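Local structure of amino acid ABC transporter, periplasmic amino acid-binding protein (Brucella ovis, 4Z9N) at residues L68-F74 / L85-T89; L30-S34 / G43-D47; M115-L121 / Y173-D179; I124-L130 / I203-I207. The protein is a family 3 periplasmic solute-binding protein that binds glutathione in its cleft and probably delivers it to an amino acid ABC transporter. All coordinates share one frame; numbering follows the deposited sequence.

Contact 1 of 4, residues L68-F74 / L85-T89; sequences LNAKERF and LIRNT. With GSH (glutathione), chain U.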
loop_
_atom_site.group_PDB
_atom_site.type_symbol
_atom_site.label_atom_id
_atom_site.label_comp_id
_atom_site.label_asym_id
_atom_site.label_seq_id
_atom_site.Cartn_x
_atom_site.Cartn_y
_atom_site.Cartn_z
ATOM N N LEU D 68 -16.821 9.896 -16.812
ATOM C CA LEU D 68 -17.066 8.485 -17.091
ATOM C C LEU D 68 -18.037 7.837 -16.091
ATOM O O LEU D 68 -17.836 7.916 -14.881
ATOM C CB LEU D 68 -15.731 7.714 -17.108
ATOM C CG LEU D 68 -14.626 8.201 -18.053
ATOM C CD1 LEU D 68 -13.244 7.659 -17.713
ATOM C CD2 LEU D 68 -15.008 7.778 -19.466
ATOM N N ASN D 69 -19.085 7.184 -16.593
ATOM C CA ASN D 69 -19.974 6.465 -15.684
ATOM C C ASN D 69 -19.324 5.137 -15.303
ATOM O O ASN D 69 -18.245 4.791 -15.806
ATOM C CB ASN D 69 -21.388 6.278 -16.289
ATOM C CG ASN D 69 -21.435 5.315 -17.465
ATOM O OD1 ASN D 69 -20.766 4.295 -17.485
ATOM N ND2 ASN D 69 -22.260 5.652 -18.466
ATOM N N ALA D 70 -19.968 4.400 -14.405
ATOM C CA ALA D 70 -19.342 3.239 -13.784
ATOM C C ALA D 70 -18.993 2.165 -14.813
ATOM O O ALA D 70 -18.072 1.361 -14.614
ATOM C CB ALA D 70 -20.260 2.668 -12.712
ATOM N N LYS D 71 -19.741 2.158 -15.911
ATOM C CA LYS D 71 -19.596 1.130 -16.933
ATOM C C LYS D 71 -18.580 1.440 -18.039
ATOM O O LYS D 71 -18.094 0.534 -18.703
ATOM C CB LYS D 71 -20.952 0.854 -17.562
ATOM C CG LYS D 71 -21.838 -0.017 -16.703
ATOM C CD LYS D 71 -23.117 -0.368 -17.440
ATOM C CE LYS D 71 -23.582 -1.763 -17.058
ATOM N NZ LYS D 71 -24.718 -2.206 -17.910
ATOM N N GLU D 72 -18.249 2.706 -18.248
ATOM C CA GLU D 72 -17.353 3.033 -19.349
ATOM C C GLU D 72 -15.946 3.385 -18.862
ATOM O O GLU D 72 -15.036 3.569 -19.665
ATOM C CB GLU D 72 -17.938 4.181 -20.172
ATOM C CG GLU D 72 -18.073 5.458 -19.394
ATOM C CD GLU D 72 -19.067 6.433 -20.015
ATOM O OE1 GLU D 72 -19.511 6.212 -21.159
ATOM O OE2 GLU D 72 -19.399 7.429 -19.348
ATOM N N ARG D 73 -15.760 3.462 -17.549
ATOM C CA ARG D 73 -14.495 3.975 -17.005
ATOM C C ARG D 73 -13.275 3.111 -17.358
ATOM O O ARG D 73 -12.203 3.641 -17.668
ATOM C CB ARG D 73 -14.596 4.133 -15.481
ATOM C CG ARG D 73 -15.062 2.861 -14.746
ATOM C CD ARG D 73 -15.217 3.070 -13.236
ATOM N NE ARG D 73 -16.112 2.051 -12.674
ATOM C CZ ARG D 73 -16.156 1.679 -11.395
ATOM N NH1 ARG D 73 -15.322 2.204 -10.498
ATOM N NH2 ARG D 73 -17.032 0.756 -11.017
ATOM N N PHE D 74 -13.409 1.786 -17.320
ATOM C CA PHE D 74 -12.220 0.966 -17.574
ATOM C C PHE D 74 -11.869 0.963 -19.076
ATOM O O PHE D 74 -10.692 0.991 -19.437
ATOM C CB PHE D 74 -12.421 -0.458 -17.034
ATOM C CG PHE D 74 -12.679 -0.492 -15.560
ATOM C CD1 PHE D 74 -11.701 -0.072 -14.668
ATOM C CD2 PHE D 74 -13.930 -0.865 -15.074
ATOM C CE1 PHE D 74 -11.933 -0.069 -13.297
ATOM C CE2 PHE D 74 -14.186 -0.872 -13.714
ATOM C CZ PHE D 74 -13.190 -0.469 -12.812
ATOM N N LEU D 85 -6.992 7.074 -14.481
ATOM C CA LEU D 85 -8.354 7.040 -13.970
ATOM C C LEU D 85 -8.322 7.270 -12.473
ATOM O O LEU D 85 -7.772 6.462 -11.734
ATOM C CB LEU D 85 -9.024 5.700 -14.287
ATOM C CG LEU D 85 -10.437 5.499 -13.744
ATOM C CD1 LEU D 85 -11.453 6.394 -14.494
ATOM C CD2 LEU D 85 -10.842 4.015 -13.878
ATOM N N ILE D 86 -8.879 8.390 -12.034
ATOM C CA ILE D 86 -8.911 8.722 -10.619
ATOM C C ILE D 86 -10.357 9.047 -10.328
ATOM O O ILE D 86 -10.805 10.152 -10.570
ATOM C CB ILE D 86 -7.969 9.871 -10.281
ATOM C CG1 ILE D 86 -6.564 9.525 -10.768
ATOM C CG2 ILE D 86 -7.932 10.084 -8.753
ATOM C CD1 ILE D 86 -5.519 10.604 -10.527
ATOM N N ARG D 87 -11.099 8.055 -9.852
ATOM C CA ARG D 87 -12.550 8.150 -9.880
ATOM C C ARG D 87 -13.182 7.137 -8.938
ATOM O O ARG D 87 -13.903 6.249 -9.387
ATOM C CB ARG D 87 -13.047 7.947 -11.328
ATOM C CG ARG D 87 -14.566 8.057 -11.549
ATOM C CD ARG D 87 -15.020 7.047 -12.583
ATOM N NE ARG D 87 -16.477 6.898 -12.652
ATOM C CZ ARG D 87 -17.190 6.186 -11.780
ATOM N NH1 ARG D 87 -16.591 5.606 -10.745
ATOM N NH2 ARG D 87 -18.510 6.085 -11.925
ATOM N N ASN D 88 -12.921 7.293 -7.637
ATOM C CA ASN D 88 -13.557 6.481 -6.586
ATOM C C ASN D 88 -13.719 5.024 -7.021
ATOM O O ASN D 88 -14.770 4.423 -6.836
ATOM C CB ASN D 88 -14.936 7.092 -6.138
ATOM C CG ASN D 88 -15.911 7.403 -7.307
ATOM O OD1 ASN D 88 -15.646 8.258 -8.165
ATOM N ND2 ASN D 88 -17.080 6.748 -7.290
ATOM N N THR D 89 -12.642 4.478 -7.580
ATOM C CA THR D 89 -12.639 3.162 -8.207
ATOM C C THR D 89 -11.869 2.154 -7.357
ATOM O O THR D 89 -10.668 2.300 -7.111
ATOM C CB THR D 89 -12.034 3.235 -9.617
ATOM O OG1 THR D 89 -12.932 3.918 -10.514
ATOM C CG2 THR D 89 -11.714 1.851 -10.132
HETATM N N1 GSH U . -16.026 2.110 -5.617
HETATM C CA1 GSH U . -17.078 1.352 -6.297
HETATM C C1 GSH U . -16.472 0.679 -7.526
HETATM O O11 GSH U . -17.169 -0.146 -8.179
HETATM O O12 GSH U . -15.295 0.946 -7.896
HETATM C CB1 GSH U . -18.231 2.256 -6.764
HETATM C CG1 GSH U . -17.673 3.314 -7.736
HETATM C CD1 GSH U . -18.841 4.041 -8.393
HETATM O OE1 GSH U . -18.965 4.087 -9.578
HETATM N N2 GSH U . -19.801 4.692 -7.535
HETATM C CA2 GSH U . -20.925 5.361 -8.164
HETATM C C2 GSH U . -20.479 6.525 -9.060
HETATM O O2 GSH U . -19.415 7.050 -8.983
HETATM C CB2 GSH U . -21.966 5.762 -7.113
HETATM S SG2 GSH U . -21.386 7.111 -6.047
HETATM N N3 GSH U . -21.417 6.948 -10.079
HETATM C CA3 GSH U . -21.073 8.027 -10.965
HETATM C C3 GSH U . -21.301 7.562 -12.403
HETATM O O31 GSH U . -21.293 8.421 -13.323
HETATM O O32 GSH U . -21.478 6.333 -12.669
#
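L85 sets its methyl groups against L68 and the start of helix 73-78: CD1 lies 3.9 Å from L68 CD1, and both methyls reach R73 CB. Two residues on, R87 crosses the R73 side chain at about a right angle, with R73 CD over one face of its guanidinium. R87 NE gives L68 O a nearly straight bond of 2.8 Å (170°), and that oxygen sits in the guanidinium plane, which fixes the rotation of the group and aims NH1 and NH2 at glutathione OE1, each 3.1 Å from it. This is the ligand cleft of a periplasmic binding protein; the alpha-amino and alpha-carboxylate groups of the gamma-glutamyl unit are held by N88 O and R73. N88 O takes glutathione N1 at 2.9 Å, while N88 ND2 turns to O2 of the ligand. T89 OG1 donates to R87 O and accepts from R73 NH1 at 2.9 Å, in the guanidinium plane. R73 NE is held by A70 O, leaving NH1 and NH2 to take the glutathione carboxylate as a pair, NH2 to O11 at 3.0 Å (179°). T89 CG2 rests 3.7 Å from F74 CE1.

Contact 2 of 4, residues L30-S34 / G43-D47; sequences LGFAS and GFDVD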
loop_
_atom_site.group_PDB
_atom_site.type_symbol
_atom_site.label_atom_id
_atom_site.label_comp_id
_atom_site.label_asym_id
_atom_site.label_seq_id
_atom_site.Cartn_x
_atom_site.Cartn_y
_atom_site.Cartn_z
ATOM N N LEU D 30 -20.336 15.067 -5.591
ATOM C CA LEU D 30 -19.907 16.196 -4.769
ATOM C C LEU D 30 -18.798 15.773 -3.824
ATOM O O LEU D 30 -18.899 14.745 -3.159
ATOM C CB LEU D 30 -21.084 16.784 -3.981
ATOM C CG LEU D 30 -22.144 17.503 -4.818
ATOM C CD1 LEU D 30 -23.383 17.838 -3.994
ATOM C CD2 LEU D 30 -21.562 18.767 -5.450
ATOM N N GLY D 31 -17.735 16.569 -3.782
ATOM C CA GLY D 31 -16.619 16.300 -2.892
ATOM C C GLY D 31 -15.506 15.558 -3.594
ATOM O O GLY D 31 -14.339 15.716 -3.262
ATOM N N PHE D 32 -15.864 14.762 -4.594
ATOM C CA PHE D 32 -14.870 13.956 -5.272
ATOM C C PHE D 32 -14.572 14.426 -6.691
ATOM O O PHE D 32 -13.410 14.564 -7.052
ATOM C CB PHE D 32 -15.307 12.496 -5.242
ATOM C CG PHE D 32 -14.945 11.840 -3.957
ATOM C CD1 PHE D 32 -15.735 12.023 -2.829
ATOM C CD2 PHE D 32 -13.752 11.152 -3.835
ATOM C CE1 PHE D 32 -15.374 11.450 -1.619
ATOM C CE2 PHE D 32 -13.378 10.584 -2.623
ATOM C CZ PHE D 32 -14.193 10.741 -1.513
ATOM N N ALA D 33 -15.605 14.670 -7.490
ATOM C CA ALA D 33 -15.393 15.197 -8.836
ATOM C C ALA D 33 -16.698 15.714 -9.389
ATOM O O ALA D 33 -17.627 14.944 -9.644
ATOM C CB ALA D 33 -14.818 14.142 -9.763
ATOM N N SER D 34 -16.757 17.023 -9.565
ATOM C CA SER D 34 -17.980 17.680 -9.986
ATOM C C SER D 34 -17.656 18.924 -10.796
ATOM O O SER D 34 -16.798 19.712 -10.401
ATOM C CB SER D 34 -18.828 18.035 -8.768
ATOM O OG SER D 34 -20.124 18.438 -9.158
ATOM N N GLY D 43 -12.922 18.873 -6.701
ATOM C CA GLY D 43 -13.114 17.660 -5.923
ATOM C C GLY D 43 -11.809 16.995 -5.484
ATOM O O GLY D 43 -10.719 17.375 -5.921
ATOM N N PHE D 44 -11.935 15.998 -4.611
ATOM C CA PHE D 44 -10.796 15.270 -4.041
ATOM C C PHE D 44 -10.020 14.516 -5.129
ATOM O O PHE D 44 -8.795 14.649 -5.232
ATOM C CB PHE D 44 -11.296 14.299 -2.959
ATOM C CG PHE D 44 -10.208 13.517 -2.256
ATOM C CD1 PHE D 44 -9.584 14.026 -1.125
ATOM C CD2 PHE D 44 -9.845 12.248 -2.705
ATOM C CE1 PHE D 44 -8.592 13.299 -0.463
ATOM C CE2 PHE D 44 -8.853 11.507 -2.035
ATOM C CZ PHE D 44 -8.232 12.042 -0.916
ATOM N N ASP D 45 -10.732 13.735 -5.944
ATOM C CA ASP D 45 -10.077 13.032 -7.045
ATOM C C ASP D 45 -9.625 14.024 -8.119
ATOM O O ASP D 45 -8.580 13.839 -8.727
ATOM C CB ASP D 45 -10.997 11.971 -7.659
ATOM C CG ASP D 45 -11.051 10.694 -6.836
ATOM O OD1 ASP D 45 -10.131 10.489 -6.014
ATOM O OD2 ASP D 45 -12.009 9.895 -7.023
ATOM N N VAL D 46 -10.412 15.074 -8.357
ATOM C CA VAL D 46 -9.982 16.113 -9.293
ATOM C C VAL D 46 -8.630 16.705 -8.881
ATOM O O VAL D 46 -7.732 16.872 -9.718
ATOM C CB VAL D 46 -11.045 17.216 -9.422
ATOM C CG1 VAL D 46 -10.438 18.489 -10.023
ATOM C CG2 VAL D 46 -12.213 16.705 -10.287
ATOM N N ASP D 47 -8.471 17.018 -7.595
ATOM C CA ASP D 47 -7.212 17.616 -7.149
ATOM C C ASP D 47 -6.043 16.638 -7.328
ATOM O O ASP D 47 -4.906 17.053 -7.570
ATOM C CB ASP D 47 -7.280 18.072 -5.681
ATOM C CG ASP D 47 -7.983 19.415 -5.507
ATOM O OD1 ASP D 47 -8.340 19.741 -4.355
ATOM O OD2 ASP D 47 -8.205 20.128 -6.516
#
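G31 and F32 present their carbonyls to the first turn of helix 44-57, so a loop segment supplies acceptors for N-H groups at a helix N-terminus, with G43 at the N-cap. The packing is tightest here. F44 N reaches G31 O at 2.8 Å (156°). F32 O is shared by two weak bonds, from D45 N at 3.0 Å and V46 N at 3.3 Å, and it also meets the bare CA of G43 in a CA-H...O contact.

The ring pair fits more loosely. F32 and F44 lie side by side and point the same way, but their rings meet obliquely, with centroids 5.7 Å apart and planes at 57°. F44 CB rather than its ring covers a face of F32, since CG stands anti to the backbone N (chi1 -178°) and carries the ring off toward helix 292-299. G31, though its carbonyl is bonded, lies at the partly exposed side of the loop. D45 OD2 comes to the edge of the F32 ring; its hydrogen bond, however, goes to N88 N, while OD1 takes N107 ND2. One residue further along the helix, buried V46 sets CG2 snugly against the loop, 3.7 Å from A33 CB.

Contact 3 of 4, residues M115-L121 / Y173-D179; sequences MINSKKL and YDSGRCD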
loop_
_atom_site.group_PDB
_atom_site.type_symbol
_atom_site.label_atom_id
_atom_site.label_comp_id
_atom_site.label_asym_id
_atom_site.label_seq_id
_atom_site.Cartn_x
_atom_site.Cartn_y
_atom_site.Cartn_z
ATOM N N MET D 115 -27.771 4.073 3.112
ATOM C CA MET D 115 -28.394 5.324 3.553
ATOM C C MET D 115 -29.912 5.231 3.436
ATOM O O MET D 115 -30.424 4.669 2.460
ATOM C CB MET D 115 -27.860 6.495 2.732
ATOM C CG MET D 115 -28.354 7.870 3.184
ATOM S SD MET D 115 -27.394 9.195 2.407
ATOM C CE MET D 115 -27.895 9.023 0.694
ATOM N N ILE D 116 -30.620 5.772 4.428
ATOM C CA ILE D 116 -32.079 5.818 4.413
ATOM C C ILE D 116 -32.569 7.215 4.743
ATOM O O ILE D 116 -31.840 8.028 5.314
ATOM C CB ILE D 116 -32.707 4.824 5.409
ATOM C CG1 ILE D 116 -32.216 5.124 6.831
ATOM C CG2 ILE D 116 -32.424 3.385 5.008
ATOM C CD1 ILE D 116 -33.088 4.568 7.921
ATOM N N ASN D 117 -33.823 7.479 4.401
ATOM C CA ASN D 117 -34.496 8.673 4.876
ATOM C C ASN D 117 -35.114 8.321 6.215
ATOM O O ASN D 117 -36.094 7.578 6.270
ATOM C CB ASN D 117 -35.554 9.147 3.877
ATOM C CG ASN D 117 -36.199 10.453 4.295
ATOM O OD1 ASN D 117 -36.555 10.635 5.457
ATOM N ND2 ASN D 117 -36.312 11.386 3.358
ATOM N N SER D 118 -34.543 8.858 7.291
ATOM C CA SER D 118 -34.977 8.511 8.641
ATOM C C SER D 118 -36.351 9.088 8.961
ATOM O O SER D 118 -37.002 8.662 9.919
ATOM C CB SER D 118 -33.954 8.989 9.675
ATOM O OG SER D 118 -33.809 10.396 9.641
ATOM N N LYS D 119 -36.795 10.047 8.156
ATOM C CA LYS D 119 -38.136 10.591 8.324
ATOM C C LYS D 119 -39.172 9.633 7.721
ATOM O O LYS D 119 -40.260 9.458 8.276
ATOM C CB LYS D 119 -38.237 11.984 7.696
ATOM N N LYS D 120 -38.833 8.994 6.600
ATOM C CA LYS D 120 -39.745 8.031 5.980
ATOM C C LYS D 120 -39.601 6.647 6.601
ATOM O O LYS D 120 -40.579 5.908 6.740
ATOM C CB LYS D 120 -39.498 7.937 4.477
ATOM C CG LYS D 120 -39.557 9.266 3.774
ATOM C CD LYS D 120 -39.396 9.105 2.281
ATOM C CE LYS D 120 -39.503 10.456 1.603
ATOM N NZ LYS D 120 -39.567 10.319 0.134
ATOM N N LEU D 121 -38.373 6.291 6.957
ATOM C CA LEU D 121 -38.111 4.993 7.563
ATOM C C LEU D 121 -37.678 5.154 9.009
ATOM O O LEU D 121 -36.553 4.828 9.366
ATOM C CB LEU D 121 -37.036 4.222 6.782
ATOM C CG LEU D 121 -37.490 3.167 5.771
ATOM C CD1 LEU D 121 -38.323 3.796 4.663
ATOM C CD2 LEU D 121 -36.287 2.419 5.202
ATOM N N TYR D 173 -34.268 7.146 -5.433
ATOM C CA TYR D 173 -34.126 7.106 -3.983
ATOM C C TYR D 173 -34.847 8.287 -3.328
ATOM O O TYR D 173 -35.610 8.109 -2.377
ATOM C CB TYR D 173 -32.647 7.115 -3.583
ATOM C CG TYR D 173 -32.416 7.308 -2.098
ATOM C CD1 TYR D 173 -32.802 6.338 -1.180
ATOM C CD2 TYR D 173 -31.801 8.460 -1.619
ATOM C CE1 TYR D 173 -32.595 6.519 0.177
ATOM C CE2 TYR D 173 -31.581 8.642 -0.273
ATOM C CZ TYR D 173 -31.978 7.676 0.623
ATOM O OH TYR D 173 -31.764 7.879 1.970
ATOM N N ASP D 174 -34.589 9.486 -3.836
ATOM C CA ASP D 174 -35.124 10.696 -3.219
ATOM C C ASP D 174 -36.643 10.746 -3.331
ATOM O O ASP D 174 -37.332 11.229 -2.424
ATOM C CB ASP D 174 -34.506 11.940 -3.862
ATOM C CG ASP D 174 -34.470 13.120 -2.913
ATOM O OD1 ASP D 174 -34.732 12.901 -1.711
ATOM O OD2 ASP D 174 -34.155 14.246 -3.356
ATOM N N SER D 175 -37.164 10.236 -4.439
ATOM C CA SER D 175 -38.601 10.278 -4.691
ATOM C C SER D 175 -39.331 9.281 -3.799
ATOM O O SER D 175 -40.548 9.358 -3.627
ATOM C CB SER D 175 -38.893 9.976 -6.154
ATOM O OG SER D 175 -38.644 8.607 -6.423
ATOM N N GLY D 176 -38.581 8.340 -3.236
ATOM C CA GLY D 176 -39.164 7.335 -2.369
ATOM C C GLY D 176 -39.494 6.038 -3.083
ATOM O O GLY D 176 -40.004 5.102 -2.471
ATOM N N ARG D 177 -39.203 5.980 -4.378
ATOM C CA ARG D 177 -39.354 4.736 -5.128
ATOM C C ARG D 177 -38.449 3.633 -4.552
ATOM O O ARG D 177 -38.805 2.457 -4.577
ATOM C CB ARG D 177 -39.056 4.958 -6.612
ATOM N N CYS D 178 -37.287 4.017 -4.027
ATOM C CA CYS D 178 -36.398 3.083 -3.331
ATOM C C CYS D 178 -36.340 3.417 -1.840
ATOM O O CYS D 178 -36.370 4.596 -1.465
ATOM C CB CYS D 178 -34.981 3.130 -3.897
ATOM S SG CYS D 178 -34.719 2.465 -5.572
ATOM N N ASP D 179 -36.230 2.393 -1.000
ATOM C CA ASP D 179 -36.198 2.583 0.447
ATOM C C ASP D 179 -34.825 2.984 0.965
ATOM O O ASP D 179 -34.714 3.622 2.010
ATOM C CB ASP D 179 -36.631 1.313 1.167
ATOM C CG ASP D 179 -38.027 0.911 0.830
ATOM O OD1 ASP D 179 -38.927 1.760 0.972
ATOM O OD2 ASP D 179 -38.219 -0.248 0.428
HETATM O O HOH W 1 -35.612 5.837 3.087
HETATM O O HOH W 2 -35.936 11.319 0.393
HETATM O O HOH W 3 -37.317 8.939 -0.154
HETATM O O HOH W 4 -39.196 12.856 -1.304
#
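Packing around Y173, M115 and I116, with bridging waters beside it, joins the end of strand 101-117 to the C-terminal end of helix 166-174, which closes in a Schellman motif at G176. The site lies in the lobe built around strands 134-138 and 159-163, beside the C136-C178 disulfide. Y173 lays its ring edge against the strand: OH comes within 3.0 Å of I116 C, yet its angles to the strand's amides are poor, and its bond goes to H201 ND1. M115 crosses the tyrosine at about a right angle, and the bend at its last torsion (chi3 68°) brings CE 3.8 Å from Y173 CE2.

Waters bridge much of the remainder. Water 1 takes N117 N at 2.8 Å and gives to D179 O at 2.6 Å, where L121 CD2 packs on that same carbonyl. N117 OD1 accepts from K119 N, an Asx turn, and from K120 N, leaving ND2 for water 2, which can donate to D174 OD1; D174 OD2 takes A196 N. The extended K120 runs over the helix end: NZ holds water 3, which can donate to Y173 O, and water 4 at 2.9 Å, which donates to D174 O at 2.7 Å.

Contact 4 of 4, residues I124-L130 / I203-I207; sequences INSALQL and ILPEI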
loop_
_atom_site.group_PDB
_atom_site.type_symbol
_atom_site.label_atom_id
_atom_site.label_comp_id
_atom_site.label_asym_id
_atom_site.label_seq_id
_atom_site.Cartn_x
_atom_site.Cartn_y
_atom_site.Cartn_z
ATOM N N ILE D 124 -35.564 2.584 11.986
ATOM C CA ILE D 124 -34.468 1.824 11.386
ATOM C C ILE D 124 -33.138 2.429 11.806
ATOM O O ILE D 124 -32.883 3.601 11.550
ATOM C CB ILE D 124 -34.572 1.779 9.850
ATOM C CG1 ILE D 124 -35.866 1.091 9.404
ATOM C CG2 ILE D 124 -33.335 1.080 9.247
ATOM C CD1 ILE D 124 -35.950 -0.366 9.789
ATOM N N ASN D 125 -32.290 1.627 12.447
ATOM C CA ASN D 125 -30.980 2.107 12.873
ATOM C C ASN D 125 -29.875 1.116 12.527
ATOM O O ASN D 125 -28.751 1.250 12.991
ATOM C CB ASN D 125 -30.967 2.401 14.382
ATOM C CG ASN D 125 -31.170 1.156 15.236
ATOM O OD1 ASN D 125 -31.541 0.095 14.741
ATOM N ND2 ASN D 125 -30.948 1.295 16.538
ATOM N N SER D 126 -30.193 0.120 11.710
ATOM C CA SER D 126 -29.191 -0.862 11.327
ATOM C C SER D 126 -29.487 -1.420 9.941
ATOM O O SER D 126 -30.650 -1.612 9.580
ATOM C CB SER D 126 -29.137 -2.000 12.346
ATOM O OG SER D 126 -28.373 -3.082 11.846
ATOM N N ALA D 127 -28.441 -1.698 9.172
ATOM C CA ALA D 127 -28.641 -2.289 7.856
ATOM C C ALA D 127 -29.276 -3.666 7.985
ATOM O O ALA D 127 -29.831 -4.183 7.024
ATOM C CB ALA D 127 -27.328 -2.387 7.091
ATOM N N LEU D 128 -29.191 -4.268 9.169
ATOM C CA LEU D 128 -29.766 -5.596 9.370
ATOM C C LEU D 128 -31.289 -5.531 9.491
ATOM O O LEU D 128 -31.961 -6.559 9.593
ATOM C CB LEU D 128 -29.153 -6.270 10.601
ATOM C CG LEU D 128 -27.705 -6.751 10.416
ATOM C CD1 LEU D 128 -27.130 -7.352 11.704
ATOM C CD2 LEU D 128 -27.603 -7.745 9.259
ATOM N N GLN D 129 -31.844 -4.325 9.467
ATOM C CA GLN D 129 -33.294 -4.190 9.514
ATOM C C GLN D 129 -33.862 -3.902 8.126
ATOM O O GLN D 129 -35.022 -3.499 7.981
ATOM C CB GLN D 129 -33.693 -3.098 10.498
ATOM C CG GLN D 129 -33.039 -3.224 11.864
ATOM C CD GLN D 129 -33.274 -2.000 12.711
ATOM O OE1 GLN D 129 -33.072 -0.879 12.257
ATOM N NE2 GLN D 129 -33.705 -2.204 13.952
ATOM N N LEU D 130 -33.052 -4.149 7.103
ATOM C CA LEU D 130 -33.427 -3.791 5.738
ATOM C C LEU D 130 -33.965 -4.949 4.906
ATOM O O LEU D 130 -34.062 -4.826 3.689
ATOM C CB LEU D 130 -32.231 -3.166 5.012
ATOM C CG LEU D 130 -31.825 -1.783 5.535
ATOM C CD1 LEU D 130 -30.626 -1.269 4.748
ATOM C CD2 LEU D 130 -32.991 -0.798 5.478
ATOM N N ILE D 203 -26.821 7.848 7.315
ATOM C CA ILE D 203 -25.961 6.738 6.902
ATOM C C ILE D 203 -25.898 5.756 8.062
ATOM O O ILE D 203 -25.493 6.122 9.174
ATOM C CB ILE D 203 -24.572 7.225 6.498
ATOM C CG1 ILE D 203 -24.672 8.209 5.327
ATOM C CG2 ILE D 203 -23.651 6.048 6.183
ATOM C CD1 ILE D 203 -23.356 8.925 5.009
ATOM N N LEU D 204 -26.325 4.523 7.815
ATOM C CA LEU D 204 -26.406 3.520 8.867
ATOM C C LEU D 204 -24.994 3.099 9.257
ATOM O O LEU D 204 -24.051 3.317 8.490
ATOM C CB LEU D 204 -27.251 2.317 8.417
ATOM C CG LEU D 204 -28.700 2.662 8.061
ATOM C CD1 LEU D 204 -29.438 1.492 7.454
ATOM C CD2 LEU D 204 -29.435 3.180 9.287
ATOM N N PRO D 205 -24.838 2.514 10.458
ATOM C CA PRO D 205 -23.489 2.243 10.963
ATOM C C PRO D 205 -22.718 1.171 10.191
ATOM O O PRO D 205 -21.490 1.234 10.149
ATOM C CB PRO D 205 -23.742 1.771 12.403
ATOM C CG PRO D 205 -25.128 2.216 12.733
ATOM C CD PRO D 205 -25.870 2.146 11.443
ATOM N N GLU D 206 -23.412 0.198 9.608
ATOM C CA GLU D 206 -22.733 -0.965 9.026
ATOM C C GLU D 206 -21.852 -0.635 7.814
ATOM O O GLU D 206 -22.259 0.097 6.906
ATOM C CB GLU D 206 -23.761 -2.031 8.623
ATOM C CG GLU D 206 -24.368 -2.819 9.794
ATOM C CD GLU D 206 -25.458 -2.063 10.541
ATOM O OE1 GLU D 206 -25.863 -0.971 10.088
ATOM O OE2 GLU D 206 -25.919 -2.579 11.588
ATOM N N ILE D 207 -20.644 -1.195 7.816
ATOM C CA ILE D 207 -19.737 -1.131 6.672
ATOM C C ILE D 207 -19.514 -2.547 6.207
ATOM O O ILE D 207 -18.984 -3.354 6.969
ATOM C CB ILE D 207 -18.417 -0.457 7.039
ATOM C CG1 ILE D 207 -18.683 0.985 7.474
ATOM C CG2 ILE D 207 -17.408 -0.571 5.879
ATOM C CD1 ILE D 207 -17.515 1.648 8.137
#
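L204 pushes its two methyl groups into the bend of segment 124-130, and this apolar centre joins two loops of the ligand-binding fold: the one between strands 101-117 and 134-138, with a short 3-10 turn at A127 and L128, and the one between strands 201-203 and 211-218. CD1 does most of the touching. It meets L130 CD1 tip to tip at 4.0 Å, lies 3.8 Å from the backbone N of A127, and comes more distantly to I124 CG2 and A127 CB. CD2 leans on the peptide between N125 and S126, 3.9 Å from N125 C. A127 and L130 also touch F114 of strand 101-117.

Next outward, P205 lies along the rim with its CD 3.4 Å from N125 O, and A127 CB packs on the aliphatic part of E206, 3.9 Å from CB. On the far side of the loop from E206, Q129 OE1 takes N125 N and, weakly, S126 N, holding the loop curved. E206 then forms the polar edge. A sharp bend at chi2 (79°) brings its carboxylate to the start of the 3-10 turn, where each oxygen finds its own donor. A127 N points almost straight at OE1 (174°), 2.8 Å away, and approaches from well above the carboxylate plane. Y150 of helix 142-153 touches A127, L128 and E206 as well. S126 does double duty: its OG accepts L128 N, an ST turn, and is the donor of a hydrogen bond to E206 OE2, at 2.5 Å unusually short and so to be read with some caution.

Overall arrangement
The four contacts fall into two pairs, one in each lobe of the binding protein. Contacts 1 and 2 have centres about 13 Å apart and touch: D45 OD2 probably takes N88 N at 2.8 Å, consistent with a second-shell residue positioning a ligand-binding one. Contacts 3 and 4, also about 13 Å between centres, alternate along the chain and share a hydrophobic seam, with I116 CD1 3.7 Å from I124 CB. Between the pairs the centres stand 25 to 27 Å apart. Glutathione lies in the cleft, held directly by contact 1 and from the other lobe by Q138 and D184; the side chains of F32 and M115 stay about 8 and 10 Å from it.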